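Local coordinates for MHP1 (Microbacterium liquefaciens, PDB 2JLN), which takes up 5-aryl-substituted hydantoins across the membrane in a sodium-dependent manner, as a symporter of the nucleobase-cation-symport-1 family, at residues A[27-37]-A[251-260]; A[364-372]-A[429-437]. All coordinates share one frame; numbering follows the deposited sequence.

Contact 1: A[27-37]-A[251-260]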
loop_
_atom_site.group_PDB
_atom_site.type_symbol
_atom_site.label_atom_id
_atom_site.label_comp_id
_atom_site.label_asym_id
_atom_site.label_seq_id
_atom_site.Cartn_x
_atom_site.Cartn_y
_atom_site.Cartn_z
ATOM N N VAL A 27 17.605 2.166 -2.547
ATOM C CA VAL A 27 16.926 2.258 -1.258
ATOM C C VAL A 27 17.435 1.186 -0.304
ATOM O O VAL A 27 17.208 -0.004 -0.514
ATOM C CB VAL A 27 15.417 2.113 -1.433
ATOM C CG1 VAL A 27 14.784 1.620 -0.161
ATOM C CG2 VAL A 27 14.818 3.430 -1.861
ATOM N N GLY A 28 18.149 1.605 0.733
ATOM C CA GLY A 28 18.644 0.677 1.741
ATOM C C GLY A 28 17.677 0.590 2.899
ATOM O O GLY A 28 16.550 1.083 2.803
ATOM N N PRO A 29 18.090 -0.053 3.991
ATOM C CA PRO A 29 17.167 -0.213 5.152
ATOM C C PRO A 29 16.733 1.035 5.975
ATOM O O PRO A 29 15.592 1.080 6.402
ATOM C CB PRO A 29 17.857 -1.272 6.020
ATOM C CG PRO A 29 18.640 -2.105 4.982
ATOM C CD PRO A 29 19.119 -1.104 3.937
ATOM N N PHE A 30 17.593 2.021 6.187
ATOM C CA PHE A 30 17.176 3.199 6.949
ATOM C C PHE A 30 16.175 4.029 6.156
ATOM O O PHE A 30 15.289 4.666 6.718
ATOM C CB PHE A 30 18.376 4.076 7.365
ATOM C CG PHE A 30 18.020 5.536 7.580
ATOM C CD1 PHE A 30 17.678 6.010 8.858
ATOM C CD2 PHE A 30 18.017 6.442 6.498
ATOM C CE1 PHE A 30 17.341 7.366 9.057
ATOM C CE2 PHE A 30 17.678 7.805 6.683
ATOM C CZ PHE A 30 17.337 8.265 7.958
ATOM N N SER A 31 16.337 4.029 4.845
ATOM C CA SER A 31 15.572 4.917 3.995
ATOM C C SER A 31 14.168 4.364 3.865
ATOM O O SER A 31 13.193 5.114 3.813
ATOM C CB SER A 31 16.246 5.037 2.620
ATOM O OG SER A 31 16.019 6.307 2.018
ATOM N N LEU A 32 14.080 3.036 3.825
ATOM C CA LEU A 32 12.799 2.344 3.708
ATOM C C LEU A 32 11.952 2.569 4.963
ATOM O O LEU A 32 10.755 2.774 4.861
ATOM C CB LEU A 32 13.005 0.853 3.438
ATOM C CG LEU A 32 11.732 0.073 3.134
ATOM C CD1 LEU A 32 11.036 0.596 1.877
ATOM C CD2 LEU A 32 12.017 -1.426 3.031
ATOM N N ALA A 33 12.563 2.548 6.143
ATOM C CA ALA A 33 11.848 2.955 7.350
ATOM C C ALA A 33 11.345 4.403 7.248
ATOM O O ALA A 33 10.264 4.728 7.717
ATOM C CB ALA A 33 12.707 2.780 8.567
ATOM N N ALA A 34 12.125 5.270 6.615
ATOM C CA ALA A 34 11.804 6.694 6.574
ATOM C C ALA A 34 10.701 6.956 5.570
ATOM O O ALA A 34 10.054 7.986 5.597
ATOM C CB ALA A 34 13.035 7.495 6.222
ATOM N N ILE A 35 10.514 6.024 4.652
ATOM C CA ILE A 35 9.429 6.122 3.692
ATOM C C ILE A 35 8.149 5.603 4.365
ATOM O O ILE A 35 7.079 6.204 4.211
ATOM C CB ILE A 35 9.739 5.301 2.404
ATOM C CG1 ILE A 35 11.034 5.783 1.752
ATOM C CG2 ILE A 35 8.551 5.307 1.416
ATOM C CD1 ILE A 35 11.599 4.802 0.741
ATOM N N TRP A 36 8.259 4.507 5.121
ATOM C CA TRP A 36 7.115 3.959 5.843
ATOM C C TRP A 36 6.621 4.853 6.977
ATOM O O TRP A 36 5.434 4.861 7.287
ATOM C CB TRP A 36 7.423 2.566 6.349
ATOM C CG TRP A 36 7.139 1.557 5.315
ATOM C CD1 TRP A 36 7.862 1.309 4.183
ATOM C CD2 TRP A 36 6.034 0.672 5.282
ATOM N NE1 TRP A 36 7.276 0.310 3.446
ATOM C CE2 TRP A 36 6.148 -0.099 4.102
ATOM C CE3 TRP A 36 4.944 0.459 6.128
ATOM C CZ2 TRP A 36 5.222 -1.070 3.753
ATOM C CZ3 TRP A 36 4.016 -0.504 5.780
ATOM C CH2 TRP A 36 4.159 -1.259 4.597
ATOM N N PHE A 37 7.523 5.621 7.579
ATOM C CA PHE A 37 7.105 6.569 8.596
ATOM C C PHE A 37 6.241 7.643 7.956
ATOM O O PHE A 37 5.172 7.948 8.457
ATOM C CB PHE A 37 8.277 7.186 9.365
ATOM C CG PHE A 37 7.855 8.185 10.412
ATOM C CD1 PHE A 37 7.466 9.475 10.053
ATOM C CD2 PHE A 37 7.846 7.841 11.763
ATOM C CE1 PHE A 37 7.057 10.399 11.023
ATOM C CE2 PHE A 37 7.450 8.767 12.750
ATOM C CZ PHE A 37 7.054 10.041 12.375
ATOM N N ARG A 251 15.860 -8.100 7.692
ATOM C CA ARG A 251 16.367 -6.757 7.959
ATOM C C ARG A 251 15.483 -5.686 7.334
ATOM O O ARG A 251 15.290 -4.639 7.923
ATOM C CB ARG A 251 17.787 -6.629 7.420
ATOM C CG ARG A 251 18.569 -5.432 7.937
ATOM C CD ARG A 251 20.081 -5.764 7.969
ATOM N NE ARG A 251 20.453 -6.714 6.909
ATOM C CZ ARG A 251 21.650 -7.287 6.794
ATOM N NH1 ARG A 251 22.601 -7.005 7.688
ATOM N NH2 ARG A 251 21.894 -8.141 5.793
ATOM N N TYR A 252 14.954 -5.947 6.141
ATOM C CA TYR A 252 13.969 -5.059 5.511
ATOM C C TYR A 252 12.583 -5.012 6.229
ATOM O O TYR A 252 12.042 -3.929 6.513
ATOM C CB TYR A 252 13.822 -5.408 4.013
ATOM C CG TYR A 252 14.909 -4.775 3.173
ATOM C CD1 TYR A 252 15.879 -5.553 2.523
ATOM C CD2 TYR A 252 14.995 -3.390 3.076
ATOM C CE1 TYR A 252 16.873 -4.965 1.795
ATOM C CE2 TYR A 252 15.987 -2.795 2.361
ATOM C CZ TYR A 252 16.924 -3.575 1.719
ATOM O OH TYR A 252 17.902 -2.922 0.993
ATOM N N ALA A 253 12.010 -6.183 6.509
ATOM C CA ALA A 253 10.789 -6.254 7.302
ATOM C C ALA A 253 10.967 -5.534 8.636
ATOM O O ALA A 253 10.052 -4.866 9.095
ATOM C CB ALA A 253 10.359 -7.692 7.524
ATOM N N THR A 254 12.131 -5.660 9.267
ATOM C CA THR A 254 12.359 -4.953 10.529
ATOM C C THR A 254 12.384 -3.433 10.327
ATOM O O THR A 254 11.891 -2.680 11.177
ATOM C CB THR A 254 13.649 -5.408 11.277
ATOM O OG1 THR A 254 13.500 -6.763 11.711
ATOM C CG2 THR A 254 13.889 -4.531 12.495
ATOM N N ALA A 255 12.941 -2.982 9.208
ATOM C CA ALA A 255 13.032 -1.545 8.961
ATOM C C ALA A 255 11.650 -0.925 8.723
ATOM O O ALA A 255 11.424 0.256 9.048
ATOM C CB ALA A 255 13.975 -1.234 7.802
ATOM N N GLN A 256 10.727 -1.711 8.165
ATOM C CA GLN A 256 9.397 -1.196 7.901
ATOM C C GLN A 256 8.617 -1.127 9.201
ATOM O O GLN A 256 7.776 -0.254 9.396
ATOM C CB GLN A 256 8.699 -2.057 6.874
ATOM C CG GLN A 256 9.397 -1.984 5.548
ATOM C CD GLN A 256 8.974 -3.052 4.562
ATOM O OE1 GLN A 256 9.132 -4.250 4.812
ATOM N NE2 GLN A 256 8.477 -2.619 3.407
ATOM N N TRP A 257 8.935 -2.036 10.112
ATOM C CA TRP A 257 8.277 -2.072 11.403
ATOM C C TRP A 257 8.649 -0.855 12.256
ATOM O O TRP A 257 7.780 -0.245 12.864
ATOM C CB TRP A 257 8.583 -3.390 12.132
ATOM C CG TRP A 257 7.746 -3.618 13.379
ATOM C CD1 TRP A 257 6.543 -4.273 13.461
ATOM C CD2 TRP A 257 8.059 -3.193 14.711
ATOM N NE1 TRP A 257 6.090 -4.277 14.762
ATOM C CE2 TRP A 257 7.003 -3.623 15.548
ATOM C CE3 TRP A 257 9.133 -2.499 15.278
ATOM C CZ2 TRP A 257 6.990 -3.374 16.922
ATOM C CZ3 TRP A 257 9.123 -2.259 16.639
ATOM C CH2 TRP A 257 8.054 -2.696 17.449
ATOM N N LEU A 258 9.925 -0.495 12.313
ATOM C CA LEU A 258 10.335 0.616 13.173
ATOM C C LEU A 258 9.908 1.911 12.540
ATOM O O LEU A 258 9.967 2.954 13.164
ATOM C CB LEU A 258 11.847 0.629 13.395
ATOM C CG LEU A 258 12.409 -0.493 14.274
ATOM C CD1 LEU A 258 13.687 -1.074 13.670
ATOM C CD2 LEU A 258 12.644 -0.017 15.687
ATOM N N GLY A 259 9.485 1.844 11.283
ATOM C CA GLY A 259 9.004 3.025 10.585
ATOM C C GLY A 259 7.511 3.285 10.771
ATOM O O GLY A 259 7.108 4.434 10.992
ATOM N N MET A 260 6.702 2.216 10.702
ATOM C CA MET A 260 5.239 2.317 10.700
ATOM C C MET A 260 4.553 2.256 12.085
ATOM O O MET A 260 3.478 2.810 12.275
ATOM C CB MET A 260 4.637 1.297 9.729
ATOM C CG MET A 260 4.928 -0.170 10.050
ATOM S SD MET A 260 3.980 -1.351 9.010
ATOM C CE MET A 260 2.319 -0.918 9.523
#

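Contact 2: A[364-372]-A[429-437]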
loop_
_atom_site.group_PDB
_atom_site.type_symbol
_atom_site.label_atom_id
_atom_site.label_comp_id
_atom_site.label_asym_id
_atom_site.label_seq_id
_atom_site.Cartn_x
_atom_site.Cartn_y
_atom_site.Cartn_z
ATOM N N ASN A 364 -14.734 -2.134 1.134
ATOM C CA ASN A 364 -14.184 -2.989 2.169
ATOM C C ASN A 364 -14.245 -4.442 1.734
ATOM O O ASN A 364 -13.428 -5.250 2.149
ATOM C CB ASN A 364 -14.951 -2.808 3.478
ATOM C CG ASN A 364 -14.034 -2.465 4.645
ATOM O OD1 ASN A 364 -13.429 -1.379 4.681
ATOM N ND2 ASN A 364 -13.921 -3.387 5.607
ATOM N N LEU A 365 -15.229 -4.765 0.898
ATOM C CA LEU A 365 -15.337 -6.085 0.280
ATOM C C LEU A 365 -14.273 -6.315 -0.773
ATOM O O LEU A 365 -13.582 -7.338 -0.744
ATOM C CB LEU A 365 -16.681 -6.258 -0.414
ATOM C CG LEU A 365 -17.865 -6.802 0.374
ATOM C CD1 LEU A 365 -18.649 -7.711 -0.572
ATOM C CD2 LEU A 365 -17.418 -7.543 1.636
ATOM N N LEU A 366 -14.171 -5.385 -1.723
ATOM C CA LEU A 366 -13.189 -5.509 -2.790
ATOM C C LEU A 366 -11.783 -5.643 -2.223
ATOM O O LEU A 366 -11.005 -6.460 -2.706
ATOM C CB LEU A 366 -13.277 -4.362 -3.798
ATOM C CG LEU A 366 -14.645 -4.262 -4.482
ATOM C CD1 LEU A 366 -14.785 -2.966 -5.266
ATOM C CD2 LEU A 366 -14.904 -5.452 -5.372
ATOM N N ALA A 367 -11.457 -4.875 -1.190
ATOM C CA ALA A 367 -10.133 -4.992 -0.592
ATOM C C ALA A 367 -9.931 -6.364 0.007
ATOM O O ALA A 367 -8.980 -7.048 -0.326
ATOM C CB ALA A 367 -9.894 -3.933 0.445
ATOM N N SER A 368 -10.815 -6.793 0.885
ATOM C CA SER A 368 -10.560 -8.076 1.517
ATOM C C SER A 368 -10.660 -9.273 0.551
ATOM O O SER A 368 -10.283 -10.388 0.918
ATOM C CB SER A 368 -11.395 -8.263 2.790
ATOM O OG SER A 368 -12.769 -8.126 2.526
ATOM N N ALA A 369 -11.142 -9.040 -0.675
ATOM C CA ALA A 369 -11.126 -10.071 -1.742
ATOM C C ALA A 369 -9.785 -10.136 -2.503
ATOM O O ALA A 369 -9.731 -10.513 -3.670
ATOM C CB ALA A 369 -12.284 -9.870 -2.725
ATOM N N LEU A 370 -8.709 -9.732 -1.839
ATOM C CA LEU A 370 -7.370 -9.864 -2.374
ATOM C C LEU A 370 -6.619 -10.883 -1.511
ATOM O O LEU A 370 -5.438 -11.153 -1.702
ATOM C CB LEU A 370 -6.663 -8.512 -2.348
ATOM C CG LEU A 370 -7.368 -7.426 -3.149
ATOM C CD1 LEU A 370 -6.544 -6.145 -3.166
ATOM C CD2 LEU A 370 -7.659 -7.915 -4.555
ATOM N N GLY A 371 -7.324 -11.448 -0.546
ATOM C CA GLY A 371 -6.727 -12.431 0.327
ATOM C C GLY A 371 -6.212 -13.624 -0.453
ATOM O O GLY A 371 -5.081 -14.049 -0.230
ATOM N N PRO A 372 -7.047 -14.194 -1.347
ATOM C CA PRO A 372 -6.526 -15.257 -2.205
ATOM C C PRO A 372 -5.425 -14.769 -3.155
ATOM O O PRO A 372 -4.509 -15.530 -3.434
ATOM C CB PRO A 372 -7.774 -15.734 -2.976
ATOM C CG PRO A 372 -8.753 -14.653 -2.793
ATOM C CD PRO A 372 -8.514 -14.164 -1.418
ATOM N N MET A 429 -12.557 -12.070 6.768
ATOM C CA MET A 429 -12.571 -12.406 5.332
ATOM C C MET A 429 -11.205 -12.485 4.613
ATOM O O MET A 429 -10.855 -13.528 4.042
ATOM C CB MET A 429 -13.471 -11.430 4.580
ATOM C CG MET A 429 -14.136 -12.035 3.371
ATOM S SD MET A 429 -15.167 -10.899 2.402
ATOM C CE MET A 429 -14.077 -10.557 1.017
ATOM N N PHE A 430 -10.449 -11.386 4.626
ATOM C CA PHE A 430 -9.108 -11.328 4.014
ATOM C C PHE A 430 -8.164 -12.461 4.434
ATOM O O PHE A 430 -7.584 -13.132 3.590
ATOM C CB PHE A 430 -8.452 -9.988 4.339
ATOM C CG PHE A 430 -7.010 -9.894 3.924
ATOM C CD1 PHE A 430 -6.664 -9.742 2.584
ATOM C CD2 PHE A 430 -5.994 -9.918 4.874
ATOM C CE1 PHE A 430 -5.334 -9.634 2.192
ATOM C CE2 PHE A 430 -4.649 -9.804 4.481
ATOM C CZ PHE A 430 -4.325 -9.672 3.142
ATOM N N VAL A 431 -8.015 -12.661 5.740
ATOM C CA VAL A 431 -7.126 -13.680 6.280
ATOM C C VAL A 431 -7.580 -15.139 6.088
ATOM O O VAL A 431 -6.750 -16.040 6.024
ATOM C CB VAL A 431 -6.832 -13.416 7.766
ATOM C CG1 VAL A 431 -6.605 -14.725 8.502
ATOM C CG2 VAL A 431 -5.635 -12.446 7.925
ATOM N N THR A 432 -8.879 -15.395 5.985
ATOM C CA THR A 432 -9.306 -16.746 5.618
ATOM C C THR A 432 -9.090 -17.067 4.122
ATOM O O THR A 432 -8.675 -18.164 3.759
ATOM C CB THR A 432 -10.770 -17.018 6.032
ATOM O OG1 THR A 432 -10.786 -17.676 7.299
ATOM C CG2 THR A 432 -11.475 -17.928 5.026
ATOM N N GLY A 433 -9.368 -16.107 3.252
ATOM C CA GLY A 433 -9.182 -16.325 1.828
ATOM C C GLY A 433 -7.734 -16.521 1.421
ATOM O O GLY A 433 -7.449 -17.242 0.469
ATOM N N LEU A 434 -6.827 -15.854 2.132
ATOM C CA LEU A 434 -5.392 -15.999 1.913
ATOM C C LEU A 434 -4.976 -17.417 2.320
ATOM O O LEU A 434 -4.429 -18.161 1.501
ATOM C CB LEU A 434 -4.618 -14.920 2.695
ATOM C CG LEU A 434 -3.096 -14.708 2.685
ATOM C CD1 LEU A 434 -2.748 -13.320 3.202
ATOM C CD2 LEU A 434 -2.383 -15.752 3.522
ATOM N N ILE A 435 -5.261 -17.793 3.567
ATOM C CA ILE A 435 -4.962 -19.132 4.072
ATOM C C ILE A 435 -5.585 -20.257 3.219
ATOM O O ILE A 435 -4.990 -21.320 3.034
ATOM C CB ILE A 435 -5.456 -19.298 5.520
ATOM C CG1 ILE A 435 -4.636 -18.439 6.475
ATOM C CG2 ILE A 435 -5.383 -20.750 5.928
ATOM C CD1 ILE A 435 -3.277 -19.003 6.806
ATOM N N ALA A 436 -6.795 -20.029 2.719
ATOM C CA ALA A 436 -7.457 -21.004 1.859
ATOM C C ALA A 436 -6.765 -21.119 0.473
ATOM O O ALA A 436 -6.451 -22.225 -0.002
ATOM C CB ALA A 436 -8.913 -20.636 1.705
ATOM N N ALA A 437 -6.541 -19.971 -0.165
ATOM C CA ALA A 437 -5.895 -19.929 -1.467
ATOM C C ALA A 437 -4.512 -20.529 -1.375
ATOM O O ALA A 437 -4.131 -21.361 -2.193
ATOM C CB ALA A 437 -5.816 -18.523 -1.972
#

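Contact 1: A[27-37]-A[251-260]
Trp-36 and Gln-256 meet where helix 29-40 passes helix 242-278, the two running roughly the same way with their local axes 37° apart. The glutamine crosses obliquely over one face of the indole, its amide plane turned steeply to the ring. Gln-256 CB sits above the ring plane, 4.1 Å from Trp-36 CD2. Gln-256 CG, anti to the carbonyl carbon (chi1 -65°), makes a CH-pi contact over the Trp-36 five-membered ring, 14° off its normal and 3.9 Å from its centroid. Leu-32 CD2 packs against both Gln-256 CG and CD. At the tip NE2 lies close to Trp-36 NE1, but both are donors and do not bond, and OE1 accepts from NE2 of Gln-80. An aliphatic shaft with an amide end thus suits a buried place beside an indole. By the Trp-36 six-membered ring, Met-260 SD makes an oblique Met-aromatic contact, 4.3 Å from that ring's centroid, the two side chains side by side and pointing the same way; Met-260 also lies beside the mercury ion held by Cys-69 and Trp-220. An alanine in place of Trp-36 would probably leave Gln-256 CG and the sulfur of Met-260 without their aromatic partner. Pro-29 CG packs off-centre on the Tyr-252 ring, 4.2 Å from its centroid, and the tyrosine hydroxyl bonds to Lys-235 O. Between these ends Ala-33 and Ala-255 pair CB to CB at 4.3 Å, and Gly-259, lacking a side chain that would run into Ala-33 O, lets the axes approach to 7.2 Å. Small residues at the interface are typical of closely packed transmembrane helices, here just before Ala-38, near the end of helix 29-40, and Ile-41, in the break of transmembrane helix 1, which help bind the sodium ion.

Contact 2: A[364-372]-A[429-437]
The break in transmembrane helix 10, between helices 356-368 and 371-384, rests against transmembrane helix 12, with Ser-368 and Gly-371 facing Phe-430 and Leu-434. Backbones come close at both places, the CA atoms of Gly-371 and Leu-434 being 4.1 Å apart. Glycine suits this place because a CB would point into Phe-430 O; the bare Gly-371 CA instead makes a CA-H...O contact to that oxygen at 3.4 Å. In return Phe-430 CA approaches Ser-368 O, a carbonyl at the end of helix 356-368; the same oxygen lies at the edge of the Phe-430 ring, near its plane. With CG anti to the backbone N (chi1 172°), the ring extends past Gly-371, Phe-430 CD1 3.5 Å from Gly-371 CA, and reaches Leu-75 of helix 58-79. Ser-368 OG turns back along its own helix to donate to Asn-364 O at 3.0 Å, in the carbonyl plane; the same oxygen takes the Ser-368 N-H. That tie satisfies the hydroxyl where its neighbour is apolar: Met-429, bent at chi3, brings CE against the serine, while the side chains of Leu-365 and Met-429 cross at about a right angle, with Leu-365 CD2 nearest SD. At the far end Pro-372, whose lack of an N-H costs little in a helix's first turn, packs its CB 3.6 Å from Ala-437 CB. Glycine and proline at the restart are typical of a discontinuous transmembrane helix.

How the contacts relate
Along the chain contact 1 comes first, and both its segments are complete before contact 2 opens. Their centres lie 26 Å apart and their nearest atoms about 12 Å, so they do not touch. No helix belongs to both, but helix 58-79 touches both: Cys-69 and Leu-76 meet contact 1, and Leu-75 meets contact 2. Each contact involves a helix that is interrupted, transmembrane helix 1 beside the sodium site and transmembrane helix 10 where it meets helix 12. Contact 1 thus lies by the ion-binding core, whereas contact 2 joins helix 12 to the bundle, with the side chain of Phe-430 about 10 Å from Gly-219 of the substrate site.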